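Local coordinates for protein ureidoglycolate hydrolase (Arabidopsis thaliana, PDB 4PXE) that hydrolyses (S)-ureidoglycolate to glyoxylate, ammonium and carbon dioxide as a manganese-dependent homodimeric amidohydrolase in plant purine breakdown, at residues Ser233-Phe238 against Lys299-Ile304; Glu262-Val267 against Gly281-Leu286. All blocks are in the same frame, centred on the assembly; numbering follows the deposited sequence.

Contact 1: residues Ser233-Phe238 against Lys299-Ile304; sequences SLKVEF and KSHLEI
His301 is held between two carboxylates, one at each ring nitrogen: ND1 donates across the strands to Glu237 OE2 (2.7 Å), and NE2 donates to Glu303 OE2 on its own strand (2.7 Å, nearly straight at 177°). Both oxygens lie close to the ring plane and accept with their anti lone pairs, though the Glu237 carboxylate is turned 73° against the ring. With CG anti to the backbone N (chi1 172°), the imidazole reaches both acids, and CD of Lys235 meets CE1 obliquely at 3.8 Å. The other Glu237 oxygen, OE1, is bridged by a water to Lys299 NZ. A leucine here would probably leave Glu237 and Glu303 without their shared donor, their negative charges no longer bridged.

Beneath, antiparallel backbone bonds pair Leu234, Val236 and Phe238 with Ile304, Leu302 and Ser300. On the face that carries these six side chains, which is buried, Leu302 CD1 lies 4.0 Å from Phe238 CE2, while Ser300 OG sits at the Phe238 ring edge and bonds to Ala256 O in helix 256-272. The strands belong to the dimerization region. With both nitrogens donating to acids, the imidazole is probably protonated, a cation shared by two carboxylates.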
ATOM      1  N   SER A 233      19.674  -6.198  -2.400  1.00 13.82           N
ATOM      2  CA  SER A 233      18.233  -6.076  -2.239  1.00 13.90           C
ATOM      3  C   SER A 233      17.509  -7.141  -3.051  1.00 14.90           C
ATOM      4  O   SER A 233      17.996  -7.588  -4.093  1.00 16.18           O
ATOM      5  CB  SER A 233      17.736  -4.677  -2.597  1.00 16.95           C
ATOM      6  OG  SER A 233      17.706  -4.486  -3.988  1.00 18.80           O
ATOM      7  N   LEU A 234      16.356  -7.554  -2.535  1.00 14.04           N
ATOM      8  CA  LEU A 234      15.571  -8.632  -3.109  1.00 14.80           C
ATOM      9  C   LEU A 234      14.125  -8.179  -3.277  1.00 16.94           C
ATOM     10  O   LEU A 234      13.608  -7.422  -2.454  1.00 17.11           O
ATOM     11  CB  LEU A 234      15.573  -9.836  -2.162  1.00 17.38           C
ATOM     12  CG  LEU A 234      16.851 -10.263  -1.437  1.00 18.19           C
ATOM     13  CD1 LEU A 234      16.563 -11.389  -0.459  1.00 24.54           C
ATOM     14  CD2 LEU A 234      17.884 -10.706  -2.451  1.00 23.66           C
ATOM     15  N   LYS A 235      13.483  -8.646  -4.342  1.00 15.98           N
ATOM     16  CA  LYS A 235      12.039  -8.504  -4.516  1.00 15.35           C
ATOM     17  C   LYS A 235      11.422  -9.893  -4.509  1.00 15.82           C
ATOM     18  O   LYS A 235      11.878 -10.780  -5.232  1.00 15.48           O
ATOM     19  CB  LYS A 235      11.717  -7.855  -5.857  1.00 20.63           C
ATOM     20  CG  LYS A 235      11.758  -6.348  -5.873  1.00 28.05           C
ATOM     21  CD  LYS A 235      10.804  -5.804  -6.935  1.00 35.01           C
ATOM     22  CE  LYS A 235      11.210  -6.246  -8.338  1.00 37.66           C
ATOM     23  NZ  LYS A 235      10.258  -5.730  -9.371  1.00 37.75           N
ATOM     24  N   VAL A 236      10.373 -10.078  -3.711  1.00 14.17           N
ATOM     25  CA  VAL A 236       9.730 -11.375  -3.576  1.00 13.16           C
ATOM     26  C   VAL A 236       8.226 -11.220  -3.700  1.00 15.75           C
ATOM     27  O   VAL A 236       7.634 -10.297  -3.130  1.00 15.40           O
ATOM     28  CB  VAL A 236      10.067 -12.021  -2.218  1.00 15.22           C
ATOM     29  CG1 VAL A 236       9.450 -13.404  -2.100  1.00 18.17           C
ATOM     30  CG2 VAL A 236      11.585 -12.099  -2.029  1.00 17.67           C
ATOM     31  N   GLU A 237       7.606 -12.110  -4.466  1.00 15.24           N
ATOM     32  CA  GLU A 237       6.152 -12.156  -4.530  1.00 13.63           C
ATOM     33  C   GLU A 237       5.623 -13.562  -4.314  1.00 17.06           C
ATOM     34  O   GLU A 237       6.199 -14.542  -4.799  1.00 15.44           O
ATOM     35  CB  GLU A 237       5.630 -11.586  -5.853  1.00 15.86           C
ATOM     36  CG  GLU A 237       5.999 -10.124  -6.053  1.00 17.15           C
ATOM     37  CD  GLU A 237       5.219  -9.450  -7.165  1.00 28.17           C
ATOM     38  OE1 GLU A 237       4.646 -10.160  -8.025  1.00 28.84           O
ATOM     39  OE2 GLU A 237       5.181  -8.199  -7.175  1.00 29.96           O
ATOM     40  N   PHE A 238       4.529 -13.648  -3.565  1.00 14.04           N
ATOM     41  CA  PHE A 238       3.793 -14.893  -3.381  1.00 13.09           C
ATOM     42  C   PHE A 238       2.411 -14.742  -4.008  1.00 16.14           C
ATOM     43  O   PHE A 238       1.824 -13.660  -3.950  1.00 15.25           O
ATOM     44  CB  PHE A 238       3.604 -15.200  -1.898  1.00 14.94           C
ATOM     45  CG  PHE A 238       4.878 -15.498  -1.152  1.00 14.34           C
ATOM     46  CD1 PHE A 238       5.495 -16.739  -1.265  1.00 15.55           C
ATOM     47  CD2 PHE A 238       5.419 -14.554  -0.292  1.00 14.36           C
ATOM     48  CE1 PHE A 238       6.639 -17.020  -0.546  1.00 15.53           C
ATOM     49  CE2 PHE A 238       6.567 -14.835   0.432  1.00 14.92           C
ATOM     50  CZ  PHE A 238       7.175 -16.065   0.303  1.00 15.62           C
ATOM     51  N   LYS A 299      -2.076 -11.896  -3.597  1.00 12.29           N
ATOM     52  CA  LYS A 299      -0.700 -11.581  -3.948  1.00 14.91           C
ATOM     53  C   LYS A 299      -0.074 -10.782  -2.823  1.00 15.18           C
ATOM     54  O   LYS A 299      -0.715  -9.917  -2.234  1.00 14.11           O
ATOM     55  CB  LYS A 299      -0.629 -10.780  -5.243  1.00 15.82           C
ATOM     56  CG  LYS A 299      -1.034 -11.529  -6.492  1.00 24.68           C
ATOM     57  CD  LYS A 299      -0.464 -10.858  -7.731  1.00 36.40           C
ATOM     58  CE  LYS A 299      -0.778  -9.368  -7.759  1.00 40.18           C
ATOM     59  NZ  LYS A 299      -0.223  -8.717  -8.984  1.00 44.84           N
ATOM     60  N   SER A 300       1.178 -11.088  -2.507  1.00 12.82           N
ATOM     61  CA  SER A 300       1.939 -10.245  -1.602  1.00 13.24           C
ATOM     62  C   SER A 300       3.277  -9.929  -2.245  1.00 13.69           C
ATOM     63  O   SER A 300       3.796 -10.709  -3.038  1.00 14.17           O
ATOM     64  CB  SER A 300       2.125 -10.916  -0.246  1.00 13.36           C
ATOM     65  OG  SER A 300       2.842 -12.136  -0.363  1.00 13.22           O
ATOM     66  N   HIS A 301       3.820  -8.770  -1.896  1.00 13.49           N
ATOM     67  CA  HIS A 301       5.009  -8.225  -2.529  1.00 12.44           C
ATOM     68  C   HIS A 301       5.891  -7.688  -1.417  1.00 14.06           C
ATOM     69  O   HIS A 301       5.468  -6.800  -0.668  1.00 14.06           O
ATOM     70  CB  HIS A 301       4.586  -7.090  -3.479  1.00 15.15           C
ATOM     71  CG  HIS A 301       5.725  -6.311  -4.064  1.00 16.40           C
ATOM     72  ND1 HIS A 301       6.264  -6.589  -5.303  1.00 20.52           N
ATOM     73  CD2 HIS A 301       6.407  -5.242  -3.588  1.00 16.84           C
ATOM     74  CE1 HIS A 301       7.243  -5.735  -5.556  1.00 22.03           C
ATOM     75  NE2 HIS A 301       7.349  -4.907  -4.532  1.00 19.34           N
ATOM     76  N   LEU A 302       7.099  -8.239  -1.297  1.00 13.61           N
ATOM     77  CA  LEU A 302       8.072  -7.780  -0.301  1.00 12.74           C
ATOM     78  C   LEU A 302       9.297  -7.240  -0.992  1.00 13.62           C
ATOM     79  O   LEU A 302       9.726  -7.771  -2.017  1.00 14.08           O
ATOM     80  CB  LEU A 302       8.564  -8.924   0.584  1.00 15.57           C
ATOM     81  CG  LEU A 302       7.574  -9.760   1.367  1.00 15.11           C
ATOM     82  CD1 LEU A 302       7.110 -10.906   0.483  1.00 16.43           C
ATOM     83  CD2 LEU A 302       8.202 -10.268   2.663  1.00 16.53           C
ATOM     84  N   GLU A 303       9.883  -6.197  -0.415  1.00 12.01           N
ATOM     85  CA  GLU A 303      11.196  -5.748  -0.852  1.00 13.10           C
ATOM     86  C   GLU A 303      12.102  -5.752   0.365  1.00 14.63           C
ATOM     87  O   GLU A 303      11.776  -5.170   1.409  1.00 14.12           O
ATOM     88  CB  GLU A 303      11.122  -4.378  -1.532  1.00 14.36           C
ATOM     89  CG  GLU A 303      10.124  -4.392  -2.668  1.00 16.64           C
ATOM     90  CD  GLU A 303      10.164  -3.158  -3.541  1.00 20.24           C
ATOM     91  OE1 GLU A 303      11.189  -2.442  -3.551  1.00 21.96           O
ATOM     92  OE2 GLU A 303       9.158  -2.909  -4.233  1.00 22.09           O
ATOM     93  N   ILE A 304      13.231  -6.439   0.218  1.00 13.89           N
ATOM     94  CA  ILE A 304      14.102  -6.795   1.322  1.00 13.85           C
ATOM     95  C   ILE A 304      15.480  -6.199   1.096  1.00 14.66           C
ATOM     96  O   ILE A 304      16.035  -6.319   0.007  1.00 14.09           O
ATOM     97  CB  ILE A 304      14.237  -8.326   1.413  1.00 13.04           C
ATOM     98  CG1 ILE A 304      12.851  -8.971   1.584  1.00 16.55           C
ATOM     99  CG2 ILE A 304      15.159  -8.724   2.558  1.00 16.46           C
ATOM    100  CD1 ILE A 304      12.843 -10.503   1.447  1.00 15.76           C
TER
HETATM  101  O   HOH W   1       2.767  -8.860  -9.966  1.00 38.54           O

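Contact 2: residues Glu262-Val267 against Gly281-Leu286; sequences ELALAV and GTVGIL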
ATOM      1  N   GLU A 262       5.583 -14.518   7.329  1.00 12.77           N
ATOM      2  CA  GLU A 262       6.561 -15.532   7.697  1.00 14.89           C
ATOM      3  C   GLU A 262       7.918 -15.247   7.085  1.00 12.95           C
ATOM      4  O   GLU A 262       8.950 -15.454   7.741  1.00 14.44           O
ATOM      5  CB  GLU A 262       6.064 -16.931   7.314  1.00 14.93           C
ATOM      6  CG  GLU A 262       4.900 -17.350   8.178  1.00 14.47           C
ATOM      7  CD  GLU A 262       4.217 -18.631   7.736  1.00 17.03           C
ATOM      8  OE1 GLU A 262       4.150 -18.895   6.517  1.00 19.75           O
ATOM      9  OE2 GLU A 262       3.728 -19.358   8.624  1.00 20.49           O
ATOM     10  N   LEU A 263       7.939 -14.764   5.843  1.00 11.17           N
ATOM     11  CA  LEU A 263       9.221 -14.459   5.208  1.00 12.60           C
ATOM     12  C   LEU A 263       9.898 -13.281   5.892  1.00 12.57           C
ATOM     13  O   LEU A 263      11.109 -13.310   6.096  1.00 13.30           O
ATOM     14  CB  LEU A 263       9.091 -14.223   3.699  1.00 14.63           C
ATOM     15  CG  LEU A 263      10.425 -14.072   2.950  1.00 13.73           C
ATOM     16  CD1 LEU A 263      11.354 -15.288   3.147  1.00 16.46           C
ATOM     17  CD2 LEU A 263      10.205 -13.795   1.477  1.00 15.70           C
ATOM     18  N   ALA A 264       9.133 -12.262   6.268  1.00 13.09           N
ATOM     19  CA  ALA A 264       9.732 -11.104   6.945  1.00 11.97           C
ATOM     20  C   ALA A 264      10.385 -11.531   8.248  1.00 12.95           C
ATOM     21  O   ALA A 264      11.478 -11.054   8.583  1.00 13.02           O
ATOM     22  CB  ALA A 264       8.680 -10.033   7.200  1.00 13.12           C
ATOM     23  N   LEU A 265       9.730 -12.419   8.992  1.00 13.43           N
ATOM     24  CA  LEU A 265      10.288 -12.920  10.242  1.00 13.30           C
ATOM     25  C   LEU A 265      11.504 -13.816   9.981  1.00 15.32           C
ATOM     26  O   LEU A 265      12.454 -13.834  10.781  1.00 15.59           O
ATOM     27  CB  LEU A 265       9.214 -13.637  11.070  1.00 14.94           C
ATOM     28  CG  LEU A 265       8.196 -12.642  11.638  1.00 12.44           C
ATOM     29  CD1 LEU A 265       6.867 -13.309  11.981  1.00 15.87           C
ATOM     30  CD2 LEU A 265       8.760 -11.920  12.856  1.00 15.80           C
ATOM     31  N   ALA A 266      11.508 -14.528   8.858  1.00 14.60           N
ATOM     32  CA  ALA A 266      12.677 -15.341   8.501  1.00 15.02           C
ATOM     33  C   ALA A 266      13.890 -14.479   8.167  1.00 16.13           C
ATOM     34  O   ALA A 266      15.021 -14.837   8.502  1.00 16.10           O
ATOM     35  CB  ALA A 266      12.368 -16.307   7.345  1.00 15.93           C
ATOM     36  N   VAL A 267      13.662 -13.347   7.503  1.00 13.58           N
ATOM     37  CA  VAL A 267      14.747 -12.410   7.214  1.00 13.58           C
ATOM     38  C   VAL A 267      15.442 -12.019   8.515  1.00 14.75           C
ATOM     39  O   VAL A 267      16.666 -12.127   8.624  1.00 15.11           O
ATOM     40  CB  VAL A 267      14.239 -11.150   6.481  1.00 14.21           C
ATOM     41  CG1 VAL A 267      15.326 -10.084   6.439  1.00 13.83           C
ATOM     42  CG2 VAL A 267      13.772 -11.497   5.068  1.00 13.51           C
ATOM     43  N   GLY A 281      19.299  -6.671   8.094  1.00 14.10           N
ATOM     44  CA  GLY A 281      18.319  -7.021   7.082  1.00 15.02           C
ATOM     45  C   GLY A 281      16.978  -6.441   7.474  1.00 11.55           C
ATOM     46  O   GLY A 281      16.663  -6.351   8.654  1.00 13.83           O
ATOM     47  N   THR A 282      16.204  -6.031   6.477  1.00 13.26           N
ATOM     48  CA  THR A 282      14.980  -5.274   6.724  1.00 13.60           C
ATOM     49  C   THR A 282      13.956  -5.595   5.648  1.00 13.64           C
ATOM     50  O   THR A 282      14.297  -5.754   4.473  1.00 16.10           O
ATOM     51  CB  THR A 282      15.274  -3.754   6.653  1.00 13.36           C
ATOM     52  OG1 THR A 282      16.441  -3.444   7.429  1.00 13.25           O
ATOM     53  CG2 THR A 282      14.106  -2.921   7.160  1.00 13.97           C
ATOM     54  N   VAL A 283      12.694  -5.671   6.049  1.00 12.80           N
ATOM     55  CA  VAL A 283      11.595  -5.624   5.099  1.00 13.69           C
ATOM     56  C   VAL A 283      10.914  -4.263   5.236  1.00 12.54           C
ATOM     57  O   VAL A 283      10.108  -4.048   6.136  1.00 14.91           O
ATOM     58  CB  VAL A 283      10.596  -6.763   5.352  1.00 12.33           C
ATOM     59  CG1 VAL A 283       9.420  -6.671   4.377  1.00 13.00           C
ATOM     60  CG2 VAL A 283      11.305  -8.123   5.243  1.00 15.07           C
ATOM     61  N   GLY A 284      11.267  -3.338   4.345  1.00 12.68           N
ATOM     62  CA  GLY A 284      10.716  -1.994   4.393  1.00 15.64           C
ATOM     63  C   GLY A 284       9.440  -1.846   3.588  1.00 12.91           C
ATOM     64  O   GLY A 284       8.681  -0.907   3.796  1.00 12.55           O
ATOM     65  N   ILE A 285       9.219  -2.774   2.660  1.00 12.58           N
ATOM     66  CA  ILE A 285       8.016  -2.773   1.835  1.00 12.20           C
ATOM     67  C   ILE A 285       7.335  -4.136   1.918  1.00 12.96           C
ATOM     68  O   ILE A 285       7.977  -5.175   1.733  1.00 13.04           O
ATOM     69  CB  ILE A 285       8.344  -2.428   0.368  1.00 12.75           C
ATOM     70  CG1 ILE A 285       8.715  -0.948   0.246  1.00 14.05           C
ATOM     71  CG2 ILE A 285       7.171  -2.790  -0.559  1.00 15.76           C
ATOM     72  CD1 ILE A 285       9.262  -0.558  -1.118  1.00 16.81           C
ATOM     73  N   LEU A 286       6.041  -4.121   2.230  1.00 11.84           N
ATOM     74  CA  LEU A 286       5.236  -5.339   2.258  1.00 13.07           C
ATOM     75  C   LEU A 286       3.848  -4.896   1.828  1.00 14.75           C
ATOM     76  O   LEU A 286       3.166  -4.194   2.580  1.00 16.06           O
ATOM     77  CB  LEU A 286       5.218  -5.959   3.664  1.00 13.75           C
ATOM     78  CG  LEU A 286       4.765  -7.423   3.793  1.00 14.67           C
ATOM     79  CD1 LEU A 286       4.993  -7.966   5.204  1.00 17.12           C
ATOM     80  CD2 LEU A 286       3.294  -7.599   3.412  1.00 15.86           C
TER
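The flat peptide joining Gly281 to Thr282 has Val267 over one of its faces: methyl CG1 stands almost squarely above the plane, 4.1 Å from Gly281 C and equally far from Thr282 N. Within the sheet, the backbone of Thr282 hydrogen-bonds to that of Asp305 in strand 295-308. Val267 places CG1 over the peptide by setting it anti to its backbone N (chi1 169°), which turns CG2 to Val283, where the CG2 methyls meet at 4.2 Å. Gly281 has no side chain to compete: a first side-chain carbon on it would lie only about 3.3 Å from Val267 CG1.

One turn back along the helix, Val283 CG2 rests on Ala264, 3.8 Å from CB and equally close to CA, so the valine methyl comes down onto the helix backbone itself. This is helix-on-sheet packing in the alpha/beta dimerization domain of the M20 peptidase family, with helix 256-272 lying on one face of the sheet and running roughly antiparallel to strand 280-289, at 149° between the two segments.

Beyond Val283 the strand kinks at Gly284, whose backbone leaves the extended range. Thr282 starts away from the helix, and its OG1 hydrogen-bonds to NH1 of Arg253 of the second subunit, a residue probably necessary for dimerization. Leu265, on the helix side turned from this strand, packs against Leu265 of the second subunit.

Overall arrangement
Coming from the N terminus, the chain reaches strand 222-239, which carries Ser233-Phe238, then helix 256-272, strand 280-289 and strand 295-308, which returns as Lys299-Ile304. Contact 1 closes this 60-residue excursion; contact 2, closing a shorter loop between Glu262-Val267 and Gly281-Leu286, is nested inside it. The two meet directly. Glu303 N makes a probable hydrogen bond to Ile285 O, one of the links between the neighbouring strands 280-289 and 295-308, while Leu263 CD2 of the helix packs on Val236 CG1, 3.7 Å apart, and Ile304 CD1 on Val267 CG2. Helix 256-272 is thus tied to three strands side by side in the sheet, in the order 222-239, 295-308, 280-289, and both contacts touch the second subunit.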